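Local coordinates for PF04016 domain protein (Desulfitobacterium hafniense, PDB 3L5O) that is of unknown function but, combining enolase-like and Rossmann-like folds, may act in heavy-metal chelation and probably binds an adenosyl group, at residues P131-M134 against S135-E138; I165-W168 against S169-G173. All blocks are in the same frame, centred on the assembly; numbering follows the deposited sequence.

Contact 1. Residues P131-M134 against S135-E138; sequences PFIM and SQNE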
ATOM      1  N   PRO A 131       8.506  -9.796  -0.133  1.00 55.59           N
ATOM      2  CA  PRO A 131       9.600  -9.000  -0.703  1.00 53.90           C
ATOM      3  C   PRO A 131      10.850  -8.973   0.171  1.00 52.65           C
ATOM      4  O   PRO A 131      11.949  -8.750  -0.345  1.00 53.29           O
ATOM      5  CB  PRO A 131       8.996  -7.599  -0.815  1.00 54.62           C
ATOM      6  CG  PRO A 131       7.978  -7.549   0.216  1.00 52.39           C
ATOM      7  CD  PRO A 131       7.434  -8.939   0.386  1.00 56.17           C
ATOM      8  N   PHE A 132      10.677  -9.180   1.473  1.00 50.62           N
ATOM      9  CA  PHE A 132      11.800  -9.137   2.413  1.00 50.98           C
ATOM     10  C   PHE A 132      12.609 -10.419   2.254  1.00 50.95           C
ATOM     11  O   PHE A 132      13.833 -10.379   2.152  1.00 52.68           O
ATOM     12  CB  PHE A 132      11.308  -8.934   3.851  1.00 49.47           C
ATOM     13  CG  PHE A 132      10.562  -7.629   4.063  1.00 48.03           C
ATOM     14  CD1 PHE A 132      11.212  -6.413   3.921  1.00 48.62           C
ATOM     15  CD2 PHE A 132       9.202  -7.622   4.380  1.00 51.83           C
ATOM     16  CE1 PHE A 132      10.516  -5.198   4.094  1.00 48.61           C
ATOM     17  CE2 PHE A 132       8.513  -6.429   4.562  1.00 42.70           C
ATOM     18  CZ  PHE A 132       9.171  -5.217   4.433  1.00 43.32           C
ATOM     19  N   ILE A 133      11.905 -11.544   2.165  1.00 52.38           N
ATOM     20  CA  ILE A 133      12.522 -12.842   1.889  1.00 54.72           C
ATOM     21  C   ILE A 133      13.145 -12.906   0.510  1.00 55.76           C
ATOM     22  O   ILE A 133      14.266 -13.388   0.361  1.00 56.67           O
ATOM     23  CB  ILE A 133      11.499 -13.969   2.078  1.00 54.76           C
ATOM     24  CG1 ILE A 133      11.278 -14.208   3.574  1.00 56.66           C
ATOM     25  CG2 ILE A 133      11.973 -15.281   1.421  1.00 59.39           C
ATOM     26  CD1 ILE A 133       9.908 -14.731   3.886  1.00 58.69           C
HETATM   27  N   MSE A 134      12.430 -12.428  -0.492  1.00 57.76           N
HETATM   28  CA  MSE A 134      12.964 -12.345  -1.848  1.00 62.05           C
HETATM   29  C   MSE A 134      14.326 -11.670  -1.941  1.00 59.34           C
HETATM   30  O   MSE A 134      15.128 -12.032  -2.789  1.00 58.80           O
HETATM   31  CB  MSE A 134      12.044 -11.507  -2.723  1.00 62.68           C
HETATM   32  CG  MSE A 134      10.829 -12.189  -3.283  1.00 68.84           C
HETATM   33 SE   MSE A 134       9.900 -10.806  -4.353  0.75 73.63          SE
HETATM   34  CE  MSE A 134      10.373 -11.505  -6.175  1.00 80.77           C
ATOM     35  N   SER A 135      14.563 -10.648  -1.116  1.00 58.45           N
ATOM     36  CA  SER A 135      15.748  -9.799  -1.272  1.00 57.59           C
ATOM     37  C   SER A 135      16.816  -9.988  -0.189  1.00 56.41           C
ATOM     38  O   SER A 135      17.677  -9.134  -0.022  1.00 55.57           O
ATOM     39  CB  SER A 135      15.332  -8.323  -1.390  1.00 59.17           C
ATOM     40  OG  SER A 135      14.433  -7.943  -0.368  1.00 61.56           O
ATOM     41  N   GLN A 136      16.795 -11.122   0.506  1.00 55.23           N
ATOM     42  CA  GLN A 136      17.786 -11.404   1.549  1.00 57.52           C
ATOM     43  C   GLN A 136      19.199 -11.450   0.999  1.00 57.37           C
ATOM     44  O   GLN A 136      20.110 -10.860   1.572  1.00 56.83           O
ATOM     45  CB  GLN A 136      17.531 -12.749   2.202  1.00 58.26           C
ATOM     46  CG  GLN A 136      16.249 -12.858   2.972  1.00 60.87           C
ATOM     47  CD  GLN A 136      16.031 -14.285   3.424  1.00 65.32           C
ATOM     48  OE1 GLN A 136      15.271 -15.041   2.807  1.00 69.91           O
ATOM     49  NE2 GLN A 136      16.745 -14.675   4.460  1.00 66.18           N
ATOM     50  N   ASN A 137      19.385 -12.188  -0.090  1.00 57.13           N
ATOM     51  CA  ASN A 137      20.690 -12.248  -0.748  1.00 57.53           C
ATOM     52  C   ASN A 137      21.185 -10.877  -1.214  1.00 55.46           C
ATOM     53  O   ASN A 137      22.329 -10.501  -0.978  1.00 52.11           O
ATOM     54  CB  ASN A 137      20.646 -13.232  -1.920  1.00 59.06           C
ATOM     55  CG  ASN A 137      20.717 -14.670  -1.459  1.00 63.02           C
ATOM     56  OD1 ASN A 137      21.709 -15.089  -0.865  1.00 71.42           O
ATOM     57  ND2 ASN A 137      19.659 -15.431  -1.714  1.00 71.14           N
ATOM     58  N   GLU A 138      20.293 -10.115  -1.824  1.00 56.37           N
ATOM     59  CA  GLU A 138      20.642  -8.839  -2.433  1.00 58.21           C
ATOM     60  C   GLU A 138      21.108  -7.771  -1.449  1.00 56.62           C
ATOM     61  O   GLU A 138      21.984  -6.975  -1.771  1.00 56.54           O
ATOM     62  CB  GLU A 138      19.437  -8.297  -3.166  1.00 60.66           C
ATOM     63  CG  GLU A 138      19.811  -7.343  -4.267  1.00 68.85           C
ATOM     64  CD  GLU A 138      18.592  -6.874  -4.997  1.00 76.09           C
ATOM     65  OE1 GLU A 138      17.621  -6.514  -4.297  1.00 84.60           O
ATOM     66  OE2 GLU A 138      18.614  -6.883  -6.248  1.00 83.81           O
TER
HETATM   67  O   HOH W   1      18.064 -11.355  -3.168  1.00 58.87           O
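Ser135 turns its hydroxyl back on the chain that precedes it: OG donates to Pro131 O over 2.6 Å, lying in the plane of that carbonyl at a C=O...donor angle of 155°. A side chain thus reaches the carbonyl four residues back. The torsion explains the reach, for OG sits between the backbone N and the carbonyl carbon (chi1 50°), the rotation that points it back at Pro131 O. The same oxygen also takes a weak bond from Ser135 N at 3.3 Å, so backbone and side chain of one residue share one acceptor. Ser135 N is itself divided, with a second weak bond to Phe132 O. One residue on, Gln136 N gives a weak but nearly straight bond to Ile133 O (3.4 Å, 167°). Further out, a water takes the N-H of Glu138 and donates to Met134 O at 3.0 Å, spanning a place where the regular backbone bonds have ceased.

Packing is lighter. The side chains of Ile133 and Gln136 run side by side in the same direction, and CG of Gln136 rests 3.3 Å from Ile133 O. Tyr191 OH is a further partner of Ser135 OG, while the ring of Phe132 packs inward, edge-to-face with Phe150 and also against Tyr191. At the other end, Asp130 OD1 receives the N-H groups of Phe132 and Ile133. Mixed bonds to residues three and four back, reinforced by a serine hydroxyl, are characteristic of a short, fraying helical turn, here leading towards strand 143-147 of the Rossmann-like sheet.

Contact 2. Residues I165-W168 against S169-G173; sequences ILEW and SPEEG
Glu167 and Glu171 send their side chains across one another at a slant, with the two carboxylate planes 32° apart and OE2 of Glu167 only 3.5 Å from OE2 of Glu171. The approach of these like charges is accompanied by a bond from the backbone: Glu171 N donates to Glu167 OE1 at 3.1 Å with an N-H...O angle of 159°, meeting the oxygen nearly in line with its C-O bond. Glu167 places that oxygen by setting CG anti to its own carbonyl carbon (chi1 -60°) and then running extended, so that the carboxylate reaches over the turn. On the way OE1 passes 3.3 Å from Pro170 CA, and CB of Glu167 lies 4.0 Å from the same carbon. CD of Pro170 lies 3.6 Å from Trp168 O.

Trp168 takes another direction. Its indole leaves the turn, donates through NE1 to Asp199 OD2 and makes a cation-pi contact with Arg61, while its CB stays close to Ser169 N. At the open end of the loop a water closes the circuit, accepting from Ile165 N at 3.0 Å and donating to Gly173 O.

An alanine at Glu167 would leave Glu171 N without this acceptor and is likely to let the 169-173 segment shift away from the strand end. Asp174 OD2 also lies near Glu167 OE1, making a cluster of three acidic groups. Such crowding would be expected to raise the proton affinity of one or more of them; the N-H from Glu171 probably offsets part of the negative charge gathered at this turn, and His149, which touches both glutamate side chains, may offset more.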
ATOM      1  N   ILE A 165      14.716   0.600  11.060  1.00 36.77           N
ATOM      2  CA  ILE A 165      13.250   0.597  11.015  1.00 39.18           C
ATOM      3  C   ILE A 165      12.780   1.929  11.560  1.00 38.85           C
ATOM      4  O   ILE A 165      13.272   2.366  12.593  1.00 42.51           O
ATOM      5  CB  ILE A 165      12.636  -0.577  11.802  1.00 38.68           C
ATOM      6  CG1 ILE A 165      13.046  -1.911  11.150  1.00 42.25           C
ATOM      7  CG2 ILE A 165      11.055  -0.484  11.803  1.00 37.80           C
ATOM      8  CD1 ILE A 165      12.848  -3.093  12.007  1.00 46.77           C
ATOM      9  N   LEU A 166      11.905   2.587  10.804  1.00 38.47           N
ATOM     10  CA  LEU A 166      11.330   3.909  11.109  1.00 38.80           C
ATOM     11  C   LEU A 166       9.846   3.742  11.183  1.00 39.35           C
ATOM     12  O   LEU A 166       9.260   3.157  10.281  1.00 39.66           O
ATOM     13  CB  LEU A 166      11.663   4.897  10.004  1.00 40.57           C
ATOM     14  CG  LEU A 166      13.128   5.281   9.788  1.00 45.78           C
ATOM     15  CD1 LEU A 166      13.823   4.394   8.749  1.00 52.08           C
ATOM     16  CD2 LEU A 166      13.200   6.676   9.342  1.00 47.85           C
ATOM     17  N   GLU A 167       9.229   4.220  12.268  1.00 42.81           N
ATOM     18  CA  GLU A 167       7.766   4.163  12.454  1.00 43.39           C
ATOM     19  C   GLU A 167       7.241   5.446  13.103  1.00 44.60           C
ATOM     20  O   GLU A 167       7.965   6.144  13.801  1.00 40.99           O
ATOM     21  CB  GLU A 167       7.406   2.995  13.374  1.00 44.15           C
ATOM     22  CG  GLU A 167       7.832   1.613  12.878  1.00 48.84           C
ATOM     23  CD  GLU A 167       7.830   0.566  13.985  1.00 52.16           C
ATOM     24  OE1 GLU A 167       8.386   0.840  15.049  1.00 62.13           O
ATOM     25  OE2 GLU A 167       7.289  -0.541  13.784  1.00 57.44           O
ATOM     26  N   TRP A 168       5.958   5.742  12.921  1.00 47.36           N
ATOM     27  CA  TRP A 168       5.289   6.857  13.618  1.00 47.96           C
ATOM     28  C   TRP A 168       5.415   6.715  15.085  1.00 50.10           C
ATOM     29  O   TRP A 168       5.689   7.695  15.763  1.00 50.59           O
ATOM     30  CB  TRP A 168       3.786   6.942  13.286  1.00 53.25           C
ATOM     31  CG  TRP A 168       3.484   7.668  12.027  1.00 55.05           C
ATOM     32  CD1 TRP A 168       2.875   7.159  10.899  1.00 65.32           C
ATOM     33  CD2 TRP A 168       3.756   9.049  11.742  1.00 66.01           C
ATOM     34  NE1 TRP A 168       2.760   8.139   9.938  1.00 61.44           N
ATOM     35  CE2 TRP A 168       3.290   9.309  10.420  1.00 67.39           C
ATOM     36  CE3 TRP A 168       4.356  10.103  12.461  1.00 67.65           C
ATOM     37  CZ2 TRP A 168       3.404  10.569   9.810  1.00 56.91           C
ATOM     38  CZ3 TRP A 168       4.466  11.371  11.852  1.00 65.38           C
ATOM     39  CH2 TRP A 168       3.997  11.584  10.530  1.00 64.02           C
ATOM     40  N   SER A 169       5.177   5.503  15.582  1.00 51.26           N
ATOM     41  CA  SER A 169       5.231   5.211  17.001  1.00 52.70           C
ATOM     42  C   SER A 169       6.203   4.073  17.187  1.00 52.40           C
ATOM     43  O   SER A 169       5.803   2.913  17.203  1.00 54.49           O
ATOM     44  CB  SER A 169       3.838   4.805  17.544  1.00 54.84           C
ATOM     45  OG  SER A 169       2.877   5.831  17.349  1.00 58.63           O
ATOM     46  N   PRO A 170       7.488   4.374  17.314  1.00 50.83           N
ATOM     47  CA  PRO A 170       8.498   3.321  17.246  1.00 51.91           C
ATOM     48  C   PRO A 170       8.538   2.367  18.442  1.00 57.45           C
ATOM     49  O   PRO A 170       8.394   2.799  19.585  1.00 56.83           O
ATOM     50  CB  PRO A 170       9.804   4.102  17.140  1.00 50.79           C
ATOM     51  CG  PRO A 170       9.509   5.447  17.701  1.00 49.83           C
ATOM     52  CD  PRO A 170       8.076   5.709  17.504  1.00 48.55           C
ATOM     53  N   GLU A 171       8.797   1.089  18.160  1.00 61.16           N
ATOM     54  CA  GLU A 171       9.090   0.100  19.189  1.00 64.76           C
ATOM     55  C   GLU A 171      10.519   0.300  19.613  1.00 62.01           C
ATOM     56  O   GLU A 171      11.238   1.101  19.027  1.00 57.31           O
ATOM     57  CB  GLU A 171       8.945  -1.325  18.652  1.00 66.70           C
ATOM     58  CG  GLU A 171       7.653  -1.652  17.906  1.00 73.93           C
ATOM     59  CD  GLU A 171       7.699  -3.066  17.322  1.00 75.03           C
ATOM     60  OE1 GLU A 171       7.719  -4.043  18.116  1.00 84.87           O
ATOM     61  OE2 GLU A 171       7.730  -3.196  16.071  1.00 92.30           O
ATOM     62  N   GLU A 172      10.970  -0.485  20.585  1.00 60.82           N
ATOM     63  CA  GLU A 172      12.191  -0.163  21.288  1.00 61.16           C
ATOM     64  C   GLU A 172      13.459   0.013  20.426  1.00 60.18           C
ATOM     65  O   GLU A 172      14.234   0.974  20.622  1.00 64.88           O
ATOM     66  CB  GLU A 172      12.449  -1.184  22.419  1.00 61.52           C
ATOM     67  CG  GLU A 172      13.588  -0.743  23.313  1.00 63.34           C
ATOM     68  CD  GLU A 172      14.103  -1.850  24.204  1.00 74.11           C
ATOM     69  OE1 GLU A 172      13.245  -2.474  24.876  1.00 79.29           O
ATOM     70  OE2 GLU A 172      15.355  -2.065  24.228  1.00 57.10           O
ATOM     71  N   GLY A 173      13.730  -0.890  19.501  1.00 57.48           N
ATOM     72  CA  GLY A 173      14.919  -0.683  18.653  1.00 57.02           C
ATOM     73  C   GLY A 173      14.793   0.277  17.459  1.00 54.67           C
ATOM     74  O   GLY A 173      15.727   0.430  16.671  1.00 53.76           O
TER
HETATM   75  O   HOH W   2      16.069  -0.165  13.621  1.00 32.43           O

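Overall arrangement
Read from the N terminus, contact 1 comes first, where the short helix 131-134 runs out into the loop that leads to strand 143-147. The chain then passes through that strand and helix 153-157 before strand 162-167 delivers it to contact 2, the connection to the edge strand 175-176. The two are in series, neither enclosing nor crossing the other, and each closes a turn of its own. The centres of contacts 1 and 2 lie about 21 Å apart. The nearest atoms of contacts 1 and 2 are about 8 Å apart, without touching. Contact 1 faces strands 235-241 and 263-269 as well as Tyr191, whereas contact 2 sits towards the other margin of the same seven-stranded mixed sheet.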